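Local atomic coordinates of deoxyhypusine hydroxylase (Homo sapiens, PDB entry 4D50), a protein that catalyses the iron-dependent hydroxylation of deoxyhypusine in eIF5A, the second and last step in forming hypusine. Residues A[47-52]-A[76-81]; A[82-87]-A[113-118]; A[135-138]-A[142-145]; A[171-174]-A[179-182]; A[186-191]-A[218-223]. All blocks are in the same frame, centred on the assembly; numbering follows the deposited sequence.

Contact 1. Residues A[47-52]-A[76-81]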
# COMPACT_ATOMS: atom_id res chain seq x y z
N TRP A 47 2.60 8.24 -17.79
CA TRP A 47 2.72 9.41 -16.96
C TRP A 47 3.09 8.99 -15.51
O TRP A 47 3.88 9.63 -14.87
CB TRP A 47 1.42 10.19 -16.94
CG TRP A 47 1.10 11.00 -18.17
CD1 TRP A 47 0.05 10.80 -19.04
CD2 TRP A 47 1.77 12.19 -18.62
NE1 TRP A 47 0.04 11.78 -20.01
CE2 TRP A 47 1.10 12.62 -19.81
CE3 TRP A 47 2.89 12.89 -18.18
CZ2 TRP A 47 1.51 13.75 -20.52
CZ3 TRP A 47 3.30 14.03 -18.89
CH2 TRP A 47 2.62 14.43 -20.06
N ILE A 48 2.53 7.90 -15.04
CA ILE A 48 2.80 7.41 -13.64
C ILE A 48 4.27 6.98 -13.60
O ILE A 48 4.99 7.19 -12.64
CB ILE A 48 1.88 6.24 -13.25
CG1 ILE A 48 0.41 6.71 -13.09
CG2 ILE A 48 2.30 5.55 -11.96
CD1 ILE A 48 -0.56 5.60 -12.86
N SER A 49 4.71 6.35 -14.71
CA SER A 49 6.02 5.78 -14.84
C SER A 49 7.06 6.86 -14.90
O SER A 49 8.13 6.72 -14.30
CB SER A 49 6.09 4.92 -16.13
OG SER A 49 5.32 3.71 -15.97
N GLN A 50 6.70 7.95 -15.57
CA GLN A 50 7.55 9.13 -15.65
C GLN A 50 7.85 9.73 -14.27
O GLN A 50 8.94 10.20 -14.03
CB GLN A 50 6.98 10.16 -16.64
CG GLN A 50 7.88 11.36 -16.97
CD GLN A 50 7.21 12.34 -17.95
OE1 GLN A 50 6.50 11.93 -18.84
NE2 GLN A 50 7.33 13.64 -17.69
N ALA A 51 6.89 9.69 -13.37
CA ALA A 51 7.10 10.23 -12.00
C ALA A 51 8.07 9.49 -11.11
O ALA A 51 8.42 10.01 -10.02
CB ALA A 51 5.76 10.40 -11.31
N PHE A 52 8.56 8.29 -11.48
CA PHE A 52 9.61 7.64 -10.68
C PHE A 52 10.93 8.45 -10.53
O PHE A 52 11.85 8.00 -9.81
CB PHE A 52 9.89 6.21 -11.16
CG PHE A 52 8.86 5.21 -10.68
CD1 PHE A 52 8.77 4.83 -9.33
CD2 PHE A 52 7.95 4.66 -11.58
CE1 PHE A 52 7.78 3.92 -8.93
CE2 PHE A 52 6.99 3.71 -11.18
CZ PHE A 52 6.91 3.33 -9.84
N ILE A 76 4.65 -3.84 -16.33
CA ILE A 76 5.61 -4.75 -15.76
C ILE A 76 7.06 -4.35 -15.91
O ILE A 76 7.85 -4.44 -14.98
CB ILE A 76 5.35 -6.21 -16.30
CG1 ILE A 76 4.19 -6.83 -15.52
CG2 ILE A 76 6.59 -7.10 -16.16
CD1 ILE A 76 3.64 -8.11 -16.14
N PRO A 77 7.48 -3.90 -17.15
CA PRO A 77 8.85 -3.46 -17.32
C PRO A 77 9.30 -2.34 -16.37
O PRO A 77 10.38 -2.39 -15.86
CB PRO A 77 8.90 -3.01 -18.79
CG PRO A 77 7.83 -3.80 -19.42
CD PRO A 77 6.71 -3.89 -18.40
N MET A 78 8.47 -1.36 -16.13
CA MET A 78 8.82 -0.21 -15.28
C MET A 78 8.94 -0.73 -13.88
O MET A 78 9.86 -0.36 -13.17
CB MET A 78 7.74 0.87 -15.34
CG MET A 78 8.08 2.10 -14.51
SD MET A 78 9.58 3.04 -14.90
CE MET A 78 9.71 3.12 -16.64
N LEU A 79 8.04 -1.61 -13.48
CA LEU A 79 8.05 -2.12 -12.06
C LEU A 79 9.29 -3.01 -11.81
O LEU A 79 9.89 -3.00 -10.74
CB LEU A 79 6.80 -2.88 -11.71
CG LEU A 79 5.55 -2.01 -11.59
CD1 LEU A 79 4.26 -2.79 -11.59
CD2 LEU A 79 5.66 -1.19 -10.31
N VAL A 80 9.70 -3.73 -12.85
CA VAL A 80 10.95 -4.49 -12.76
C VAL A 80 12.14 -3.55 -12.54
O VAL A 80 13.05 -3.81 -11.71
CB VAL A 80 11.07 -5.47 -13.98
CG1 VAL A 80 12.44 -6.11 -14.00
CG2 VAL A 80 10.02 -6.57 -13.89
N ASP A 81 12.22 -2.50 -13.35
CA ASP A 81 13.29 -1.52 -13.30
C ASP A 81 13.32 -0.92 -11.89
O ASP A 81 14.38 -0.83 -11.32
CB ASP A 81 13.11 -0.35 -14.28
CG ASP A 81 13.35 -0.72 -15.74
OD1 ASP A 81 13.87 -1.81 -16.00
OD2 ASP A 81 13.04 0.12 -16.63

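Contact 2. Residues A[82-87]-A[113-118]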
# COMPACT_ATOMS: atom_id res chain seq x y z
N VAL A 82 12.18 -0.59 -11.31
CA VAL A 82 12.16 -0.09 -9.91
C VAL A 82 12.61 -1.13 -8.88
O VAL A 82 13.37 -0.85 -8.00
CB VAL A 82 10.79 0.49 -9.55
CG1 VAL A 82 10.75 0.85 -8.07
CG2 VAL A 82 10.49 1.67 -10.45
N LEU A 83 12.10 -2.35 -8.98
CA LEU A 83 12.50 -3.40 -8.11
C LEU A 83 14.00 -3.62 -8.15
O LEU A 83 14.61 -3.80 -7.12
CB LEU A 83 11.88 -4.72 -8.49
CG LEU A 83 12.21 -5.94 -7.68
CD1 LEU A 83 12.01 -5.71 -6.20
CD2 LEU A 83 11.45 -7.18 -8.19
N GLN A 84 14.53 -3.62 -9.35
CA GLN A 84 16.01 -3.84 -9.51
C GLN A 84 16.89 -2.65 -9.14
O GLN A 84 18.07 -2.83 -8.82
CB GLN A 84 16.34 -4.35 -10.92
CG GLN A 84 15.60 -5.64 -11.29
CD GLN A 84 16.12 -6.31 -12.55
OE1 GLN A 84 15.93 -5.82 -13.66
NE2 GLN A 84 16.79 -7.46 -12.38
N ASP A 85 16.32 -1.45 -9.10
CA ASP A 85 17.12 -0.27 -8.91
C ASP A 85 17.52 -0.13 -7.44
O ASP A 85 16.76 0.33 -6.67
CB ASP A 85 16.35 0.93 -9.37
CG ASP A 85 17.17 2.21 -9.24
OD1 ASP A 85 18.30 2.16 -8.74
OD2 ASP A 85 16.66 3.25 -9.59
N THR A 86 18.74 -0.57 -7.07
CA THR A 86 19.18 -0.55 -5.69
C THR A 86 19.33 0.84 -5.05
O THR A 86 19.52 0.91 -3.85
CB THR A 86 20.55 -1.23 -5.51
OG1 THR A 86 21.51 -0.44 -6.17
CG2 THR A 86 20.61 -2.61 -6.06
N ARG A 87 19.29 1.88 -5.86
CA ARG A 87 19.32 3.25 -5.35
C ARG A 87 17.93 3.66 -4.81
O ARG A 87 17.84 4.54 -3.90
CB ARG A 87 19.77 4.23 -6.44
CG ARG A 87 21.09 3.87 -7.12
CD ARG A 87 20.98 4.03 -8.63
NE ARG A 87 22.18 4.72 -9.14
CZ ARG A 87 22.25 6.00 -9.48
NH1 ARG A 87 21.16 6.79 -9.49
NH2 ARG A 87 23.40 6.50 -9.89
N LYS A 113 11.08 -14.78 -7.60
CA LYS A 113 11.89 -15.78 -6.89
C LYS A 113 13.35 -15.30 -6.64
O LYS A 113 13.92 -15.56 -5.57
CB LYS A 113 11.92 -17.10 -7.68
CG LYS A 113 10.59 -17.82 -7.58
CD LYS A 113 10.55 -18.99 -8.59
CE LYS A 113 9.61 -20.05 -8.06
NZ LYS A 113 9.07 -21.02 -9.06
N GLN A 114 13.94 -14.66 -7.65
CA GLN A 114 15.31 -14.13 -7.56
C GLN A 114 15.40 -13.13 -6.37
O GLN A 114 16.25 -13.23 -5.52
CB GLN A 114 15.66 -13.43 -8.88
CG GLN A 114 17.01 -12.71 -8.99
CD GLN A 114 17.23 -12.02 -10.34
OE1 GLN A 114 16.28 -11.77 -11.11
NE2 GLN A 114 18.49 -11.70 -10.64
N TYR A 115 14.45 -12.22 -6.32
CA TYR A 115 14.49 -11.12 -5.38
C TYR A 115 13.96 -11.52 -4.04
O TYR A 115 14.01 -10.73 -3.11
CB TYR A 115 13.88 -9.83 -5.93
CG TYR A 115 14.82 -9.10 -6.83
CD1 TYR A 115 14.93 -9.47 -8.17
CD2 TYR A 115 15.55 -8.04 -6.40
CE1 TYR A 115 15.84 -8.84 -9.00
CE2 TYR A 115 16.44 -7.39 -7.22
CZ TYR A 115 16.58 -7.80 -8.51
OH TYR A 115 17.52 -7.17 -9.32
N SER A 116 13.54 -12.78 -3.91
CA SER A 116 13.22 -13.34 -2.64
C SER A 116 14.45 -13.45 -1.77
O SER A 116 14.30 -13.65 -0.56
CB SER A 116 12.56 -14.74 -2.79
OG SER A 116 11.25 -14.60 -3.38
N SER A 117 15.64 -13.35 -2.40
CA SER A 117 16.91 -13.34 -1.73
C SER A 117 17.61 -11.98 -1.70
O SER A 117 18.81 -11.88 -1.43
CB SER A 117 17.83 -14.36 -2.35
OG SER A 117 17.36 -15.66 -1.95
N ASP A 118 16.86 -10.92 -1.93
CA ASP A 118 17.45 -9.57 -1.93
C ASP A 118 18.01 -9.25 -0.58
O ASP A 118 17.45 -9.68 0.43
CB ASP A 118 16.38 -8.52 -2.23
CG ASP A 118 16.97 -7.20 -2.61
OD1 ASP A 118 17.34 -7.03 -3.80
OD2 ASP A 118 17.08 -6.32 -1.74

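Contact 3. Residues A[135-138]-A[142-145]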
# COMPACT_ATOMS: atom_id res chain seq x y z
N GLU A 135 1.54 -18.48 -6.86
CA GLU A 135 1.30 -19.89 -6.74
C GLU A 135 -0.14 -20.17 -6.36
O GLU A 135 -0.75 -21.13 -6.83
CB GLU A 135 2.31 -20.52 -5.79
CG GLU A 135 3.74 -20.37 -6.36
CD GLU A 135 4.86 -20.86 -5.46
OE1 GLU A 135 4.66 -20.93 -4.18
OE2 GLU A 135 5.94 -21.15 -6.05
N TRP A 136 -0.70 -19.33 -5.49
CA TRP A 136 -2.11 -19.49 -5.10
C TRP A 136 -3.04 -19.26 -6.28
O TRP A 136 -3.91 -20.08 -6.60
CB TRP A 136 -2.38 -18.62 -3.88
CG TRP A 136 -3.69 -18.88 -3.17
CD1 TRP A 136 -3.87 -19.57 -2.06
CD2 TRP A 136 -4.97 -18.43 -3.59
NE1 TRP A 136 -5.17 -19.56 -1.70
CE2 TRP A 136 -5.88 -18.89 -2.66
CE3 TRP A 136 -5.42 -17.67 -4.67
CZ2 TRP A 136 -7.23 -18.62 -2.74
CZ3 TRP A 136 -6.81 -17.37 -4.77
CH2 TRP A 136 -7.70 -17.90 -3.82
N LEU A 137 -2.81 -18.19 -7.01
CA LEU A 137 -3.62 -17.87 -8.15
C LEU A 137 -3.58 -19.02 -9.18
O LEU A 137 -4.63 -19.45 -9.70
CB LEU A 137 -3.08 -16.65 -8.84
CG LEU A 137 -3.27 -15.31 -8.11
CD1 LEU A 137 -2.49 -14.26 -8.89
CD2 LEU A 137 -4.76 -14.99 -8.02
N GLN A 138 -2.38 -19.52 -9.40
CA GLN A 138 -2.19 -20.63 -10.35
C GLN A 138 -2.99 -21.84 -9.88
O GLN A 138 -3.63 -22.47 -10.70
CB GLN A 138 -0.71 -20.96 -10.48
CG GLN A 138 -0.45 -22.07 -11.48
CD GLN A 138 -0.46 -23.42 -10.87
OE1 GLN A 138 0.15 -23.65 -9.82
NE2 GLN A 138 -1.05 -24.37 -11.58
N GLY A 142 -7.36 -18.25 -10.56
CA GLY A 142 -7.65 -16.83 -10.63
C GLY A 142 -7.83 -16.23 -9.23
O GLY A 142 -7.62 -16.92 -8.22
N GLU A 143 -8.15 -14.94 -9.22
CA GLU A 143 -8.28 -14.14 -8.03
C GLU A 143 -9.33 -14.77 -7.17
O GLU A 143 -10.23 -15.45 -7.70
CB GLU A 143 -8.77 -12.70 -8.37
CG GLU A 143 -7.84 -11.84 -9.18
CD GLU A 143 -6.61 -11.43 -8.41
OE1 GLU A 143 -6.57 -11.60 -7.15
OE2 GLU A 143 -5.67 -10.94 -9.09
N PRO A 144 -9.24 -14.57 -5.85
CA PRO A 144 -10.32 -15.08 -5.02
C PRO A 144 -11.66 -14.36 -5.33
O PRO A 144 -11.69 -13.38 -6.12
CB PRO A 144 -9.84 -14.81 -3.59
CG PRO A 144 -8.78 -13.76 -3.71
CD PRO A 144 -8.19 -13.89 -5.07
N ALA A 145 -12.77 -14.87 -4.78
CA ALA A 145 -14.06 -14.19 -4.95
C ALA A 145 -13.89 -12.82 -4.32
O ALA A 145 -13.13 -12.65 -3.35
CB ALA A 145 -15.17 -14.94 -4.28

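Contact 4. Residues A[171-174]-A[179-182]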
# COMPACT_ATOMS: atom_id res chain seq x y z
N LEU A 171 -0.41 -13.51 15.13
CA LEU A 171 0.63 -13.25 16.13
C LEU A 171 1.64 -14.38 16.34
O LEU A 171 2.56 -14.20 17.13
CB LEU A 171 0.00 -12.90 17.46
CG LEU A 171 -1.08 -11.82 17.43
CD1 LEU A 171 -1.64 -11.67 18.84
CD2 LEU A 171 -0.53 -10.48 16.95
N ASP A 172 1.48 -15.48 15.59
CA ASP A 172 2.41 -16.61 15.65
C ASP A 172 3.69 -16.38 14.83
O ASP A 172 3.71 -16.47 13.58
CB ASP A 172 1.69 -17.90 15.26
CG ASP A 172 2.51 -19.15 15.59
OD1 ASP A 172 3.67 -19.01 16.04
OD2 ASP A 172 1.91 -20.26 15.41
N GLU A 173 4.78 -16.10 15.50
CA GLU A 173 6.05 -15.79 14.77
C GLU A 173 6.69 -17.03 14.09
O GLU A 173 7.56 -16.88 13.23
CB GLU A 173 7.05 -15.16 15.72
CG GLU A 173 6.61 -13.86 16.39
CD GLU A 173 6.77 -12.58 15.57
OE1 GLU A 173 7.34 -12.58 14.46
OE2 GLU A 173 6.38 -11.53 16.12
N SER A 174 6.25 -18.24 14.43
CA SER A 174 6.76 -19.44 13.79
C SER A 174 6.04 -19.83 12.51
O SER A 174 6.55 -20.67 11.81
CB SER A 174 6.64 -20.62 14.74
OG SER A 174 5.26 -20.90 14.99
N GLU A 179 1.00 -17.09 5.58
CA GLU A 179 -0.16 -17.60 6.32
C GLU A 179 -0.64 -16.51 7.32
O GLU A 179 -1.86 -16.35 7.56
CB GLU A 179 0.23 -18.89 7.03
CG GLU A 179 0.07 -20.18 6.25
CD GLU A 179 0.97 -20.35 5.02
OE1 GLU A 179 1.92 -19.56 4.80
OE2 GLU A 179 0.70 -21.33 4.26
N ARG A 180 0.32 -15.77 7.87
CA ARG A 180 0.04 -14.71 8.80
C ARG A 180 -0.72 -13.62 8.08
O ARG A 180 -1.61 -13.01 8.68
CB ARG A 180 1.32 -14.16 9.46
CG ARG A 180 2.07 -15.25 10.14
CD ARG A 180 3.29 -14.72 10.85
NE ARG A 180 2.99 -13.79 11.94
CZ ARG A 180 3.92 -13.05 12.56
NH1 ARG A 180 5.24 -13.18 12.25
NH2 ARG A 180 3.62 -12.23 13.55
N TYR A 181 -0.29 -13.28 6.87
CA TYR A 181 -1.00 -12.28 6.06
C TYR A 181 -2.40 -12.74 5.73
O TYR A 181 -3.38 -11.96 5.66
CB TYR A 181 -0.23 -11.98 4.77
CG TYR A 181 0.76 -10.85 4.85
CD1 TYR A 181 1.78 -10.86 5.80
CD2 TYR A 181 0.78 -9.88 3.90
CE1 TYR A 181 2.68 -9.83 5.90
CE2 TYR A 181 1.70 -8.83 4.00
CZ TYR A 181 2.64 -8.82 4.99
OH TYR A 181 3.62 -7.80 5.06
N ARG A 182 -2.57 -14.05 5.49
CA ARG A 182 -3.93 -14.49 5.19
C ARG A 182 -4.90 -14.25 6.39
O ARG A 182 -6.06 -13.91 6.22
CB ARG A 182 -3.88 -16.02 4.82
CG ARG A 182 -3.22 -16.29 3.50
CD ARG A 182 -3.62 -17.63 2.88
NE ARG A 182 -5.04 -17.74 2.65
CZ ARG A 182 -5.63 -18.87 2.29
NH1 ARG A 182 -4.90 -19.98 2.16
NH2 ARG A 182 -6.93 -18.92 2.16
O HOH W 1 6.60 -15.36 10.47

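Contact 5. Residues A[186-191]-A[218-223]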
# COMPACT_ATOMS: atom_id res chain seq x y z
N ALA A 186 -8.20 -11.90 6.66
CA ALA A 186 -9.46 -12.43 7.24
C ALA A 186 -9.97 -11.64 8.43
O ALA A 186 -11.17 -11.46 8.57
CB ALA A 186 -9.29 -13.89 7.65
N LEU A 187 -9.08 -11.08 9.19
CA LEU A 187 -9.43 -10.24 10.39
C LEU A 187 -10.08 -8.97 9.93
O LEU A 187 -11.08 -8.59 10.44
CB LEU A 187 -8.22 -10.00 11.25
CG LEU A 187 -7.87 -11.16 12.19
CD1 LEU A 187 -6.44 -11.06 12.67
CD2 LEU A 187 -8.84 -11.27 13.31
N ARG A 188 -9.46 -8.32 8.95
CA ARG A 188 -9.95 -7.10 8.36
C ARG A 188 -11.38 -7.34 7.84
O ARG A 188 -12.32 -6.59 8.14
CB ARG A 188 -9.01 -6.56 7.32
CG ARG A 188 -9.66 -5.39 6.58
CD ARG A 188 -9.12 -5.21 5.15
NE ARG A 188 -9.46 -6.34 4.30
CZ ARG A 188 -8.91 -6.61 3.12
NH1 ARG A 188 -8.03 -5.76 2.53
NH2 ARG A 188 -9.36 -7.66 2.47
N ASN A 189 -11.58 -8.45 7.11
CA ASN A 189 -12.89 -8.74 6.56
C ASN A 189 -13.94 -9.09 7.60
O ASN A 189 -15.14 -8.74 7.40
CB ASN A 189 -12.77 -9.94 5.61
CG ASN A 189 -11.98 -9.59 4.33
OD1 ASN A 189 -11.57 -8.45 4.08
ND2 ASN A 189 -11.80 -10.60 3.50
N ALA A 190 -13.54 -9.74 8.68
CA ALA A 190 -14.43 -10.03 9.83
C ALA A 190 -15.00 -8.79 10.46
O ALA A 190 -16.26 -8.70 10.73
CB ALA A 190 -13.67 -10.87 10.85
N GLY A 191 -14.18 -7.77 10.50
CA GLY A 191 -14.53 -6.49 11.11
C GLY A 191 -14.89 -6.53 12.57
O GLY A 191 -14.86 -7.56 13.22
N LEU A 218 -5.60 -1.72 9.02
CA LEU A 218 -6.29 -0.91 10.03
C LEU A 218 -6.86 0.36 9.38
O LEU A 218 -8.00 0.78 9.72
CB LEU A 218 -5.39 -0.63 11.24
CG LEU A 218 -5.20 -1.80 12.20
CD1 LEU A 218 -4.06 -1.52 13.19
CD2 LEU A 218 -6.48 -2.29 12.81
N GLY A 219 -6.15 0.99 8.45
CA GLY A 219 -6.63 2.11 7.70
C GLY A 219 -7.77 1.75 6.77
O GLY A 219 -8.70 2.56 6.51
N GLN A 220 -7.80 0.49 6.29
CA GLN A 220 -8.90 0.06 5.42
C GLN A 220 -10.12 -0.23 6.23
O GLN A 220 -11.24 0.23 5.84
CB GLN A 220 -8.51 -1.22 4.68
CG GLN A 220 -7.49 -1.06 3.60
CD GLN A 220 -7.40 -2.37 2.79
OE1 GLN A 220 -7.08 -3.44 3.31
NE2 GLN A 220 -7.76 -2.26 1.55
N LEU A 221 -9.94 -0.95 7.35
CA LEU A 221 -11.02 -1.33 8.27
C LEU A 221 -11.61 -0.04 8.88
O LEU A 221 -12.84 0.08 9.01
CB LEU A 221 -10.50 -2.17 9.40
CG LEU A 221 -11.50 -2.67 10.44
CD1 LEU A 221 -12.71 -3.39 9.80
CD2 LEU A 221 -10.78 -3.58 11.36
N GLN A 222 -10.76 0.93 9.16
CA GLN A 222 -11.30 2.25 9.56
C GLN A 222 -12.10 2.18 10.85
O GLN A 222 -12.99 3.04 11.09
CB GLN A 222 -12.16 2.88 8.41
CG GLN A 222 -11.45 3.98 7.66
CD GLN A 222 -12.37 4.80 6.76
OE1 GLN A 222 -12.19 4.85 5.56
NE2 GLN A 222 -13.37 5.45 7.34
N HIS A 223 -11.82 1.21 11.72
CA HIS A 223 -12.51 1.09 12.97
C HIS A 223 -11.76 1.90 14.03
O HIS A 223 -10.54 1.75 14.22
CB HIS A 223 -12.62 -0.31 13.47
CG HIS A 223 -13.65 -0.47 14.54
ND1 HIS A 223 -13.48 -0.02 15.84
CD2 HIS A 223 -14.89 -1.00 14.50
CE1 HIS A 223 -14.56 -0.28 16.55
NE2 HIS A 223 -15.43 -0.88 15.76

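Contact 1. Residues A[47-52]-A[76-81]
Met78 reaches across from helix 76-84 and fits its bent side chain against Ser49 of helix 42-50 and Phe52 just after it. The reach is set at the first torsion: CG lies anti to the backbone N (chi1 -178°), and turns at chi2 and chi3 then bend the thioether toward Ser49 O and the Phe52 ring. Met78 CG does most of the touching, with Ser49 OG 3.5 Å from it and Phe52 CE2 3.9 Å from it. Farther out, Met78 CE lies 4.1 Å from Ser49 CB. The Phe52 and Met78 side chains run past each other in opposite directions. The sulfur makes an oblique Met-aromatic contact, Met78 SD lying 5.1 Å from the centroid of the Phe52 ring and 57° off the ring normal. Phe52 is buried, and the thioether adds to a ring that also packs on Leu63 of helix 57-70. This is a small instance of how alpha-solenoids of the HEAT type are built: helices of neighbouring layers, here with helix 57-70 between them in the chain, meet through a few side chains. Cutting Met78 back to an alanine removes the thioether whole and would probably open a gap between Ser49 and the Phe52 ring, depriving the ring of its sulfur partner. Ser49 OG is hydrogen-bonded to the carbonyl of Ile45 in its own helix and meets Met78 only through van der Waals contact. The chemistry therefore implies adhesion by shape and polarisability, with the polar hydroxyl satisfied within its own helix.

Contact 2. Residues A[82-87]-A[113-118]
Leu83 lies over one face of the Tyr115 ring, and this is the buried, apolar half of the contact. Leu83 CG sits 4.3 Å from the centroid of the Tyr115 ring, only 17° off its normal, in a CH-pi contact. The CD2 methyl adds to it, Leu83 CD2 being 4.1 Å from Tyr115 CG. The two side chains run past each other in opposite directions. The other half is a partly exposed polar rim, held by one bent hydrogen bond. Here Gln84 crosses the end of the ring at about a right angle, its amide plane turned 72° from the ring plane. Gln84 NE2 donates to Tyr115 OH at 3.2 Å, with an angle of 141°, while Gln84 CG lies 3.1 Å from the same Tyr115 OH. Beyond this point helix 76-84 has ended, and Asp85 OD1 accepts from the backbone N of Arg87 in an Asx turn just after the helix. The contact joins helices 76-84 and 109-115, which lie in successive HEAT-like repeats. Helix 90-103 offers Leu100 to Leu83 and Arg93 to both Tyr115 and the carboxylate of Asp118, while helix 121-140 adds Val123 against Leu83 and Cys127 against Tyr115.

Contact 3. Residues A[135-138]-A[142-145]
Leu137, Gly142 and Trp136 carry most of this contact, where the chain leaving helix 121-140 folds back on the helix's last turns. Gly142 N donates to Leu137 O at 3.1 Å, in a bond bent to 138°. Close to that bond Leu137 CD2 lies against the peptide that follows, 3.5 Å from Gly142 O and 3.6 Å from Glu143 N. Gly142 has a phi of 139°, at which any side chain would be jammed against the preceding carbonyl, so the turn calls for glycine. The reversal begins the long loop to helix 163-171, which connects the first HEAT-like repeats of this alpha-solenoid to those that follow. Trp136, whose chi1 of -168° turns the indole away from its own backbone N, extends the six-membered ring against the returning chain: Trp136 CZ3 lies 3.6 Å from Gly142 O, and Trp136 CH2 meets Pro144 CB at 3.8 Å. The indole also stacks on His140, and Pro156 touches both Trp136 and Pro144. With a serine here the indole is gone, and Pro144 would probably lose its support against the helix, with His140 left without its stacking partner. Glu143 OE2 forms a salt bridge with Arg133, one helical turn before Leu137, and a hydrogen bond with Gln71 NE2.

Contact 4. Residues A[171-174]-A[179-182]
Arg180 brings its guanidinium up against Asp172 and Glu173, in the loop that precedes its own helix. NH1 makes the charged bond, Arg180 NH1 donating to Glu173 OE1 at 3.1 Å in a salt bridge. The two flat groups do not meet in a common plane: carboxylate and guanidinium are turned 74° apart, and the nitrogen approaches OE1 from well above the carboxylate plane. Asp172 O and Glu173 CA lie over one face of the guanidinium. Although Asp172 O is 3.2 Å from Arg180 NE, the angle is too poor for a hydrogen bond, and NE instead donates to the carbonyl of Leu170. The bend at chi3 (63°) swings the end of the arginine round into this position beside the loop. A water in the guanidinium plane accepts from Arg180 NH1 at 3.1 Å and donates to Glu173 O, linking the head group to the loop backbone a second time. The next shell shapes the loop itself. Asp172 OD1 accepts from Ser174 N at 3.1 Å, an Asx turn, and from Ser174 OG at 2.7 Å, both donors coming from the same face of the carboxylate; OD2 forms a salt bridge with Arg175. Glu173 OE2 is held by the backbone N of Gly206, which probably helps fix the carboxylate for Arg180. The contact lies at the turn between helix 163-171 and helix 177-190, within the HEAT-like solenoid. Cys205 packs beside Glu173 and Arg180, and Phe210 of helix 208-221 gives the arginine a cation-pi partner, tying this turn to the next repeat.

Contact 5. Residues A[186-191]-A[218-223]
The backbones of helices 177-190 and 208-221 come within 5.9 Å between Arg188 CA and Leu221 CA; both helices end just beyond, and the first residues after them, Gly191 and Gln222, have positive phi. Two side-chain contacts bridge the gap. On the polar side Arg188 NH1 donates to Gln220 OE1 at 2.6 Å, a short and fairly straight bond (162°). The oxygen lies almost in the guanidinium plane, at its edge, while the amide is turned 60° from that plane. The rest of the arginine head is occupied by its own neighbour: the guanidinium grips Asn189 OD1 side-on, through Arg188 NE at 3.0 Å and Arg188 NH2 at 2.8 Å. Held along two edges, the buried guanidinium probably has little freedom to rotate, and Asp153 forms a salt bridge with NH2, which probably offsets the charge. Gln220 NE2 is in turn bonded to Ser151 OG, which probably settles which way round the amide lies. On the apolar side Leu221, with CG swung opposite its backbone N (chi1 -179°), sets CD1 3.6 Å from Arg188 O and 3.8 Å from Gly191 CA. Within the solenoid this pairs equivalent helices of two successive HEAT-like repeats. Helix 163-171 lies against Leu187 through Leu166 and Leu170; helix 193-201 touches both partners, Leu199 meeting Leu187 and Leu218, and Ala196 meeting Leu221.

Overall arrangement
The five contacts follow one another along a single solenoid. Contacts 1 and 2 share helix 76-84 and touch where Phe52 CD1 meets Val82 CG2 at 3.8 Å. Contacts 4 and 5 likewise share helix 177-190, their centres 16 Å apart. Contact 3 begins the loop between these groups and touches contact 4, Trp136 NE1 lying 3.9 Å from Arg182 NH1. Contacts 1 and 5 lie on opposite sides of the chain's centre, 30 Å apart centre to centre, and at similar distances from the diiron-peroxo site: the side chain of Phe52 is about 12 Å from the peroxide and that of Gln220 about 13 Å. Contacts 3 and 4 lie away from the metal site.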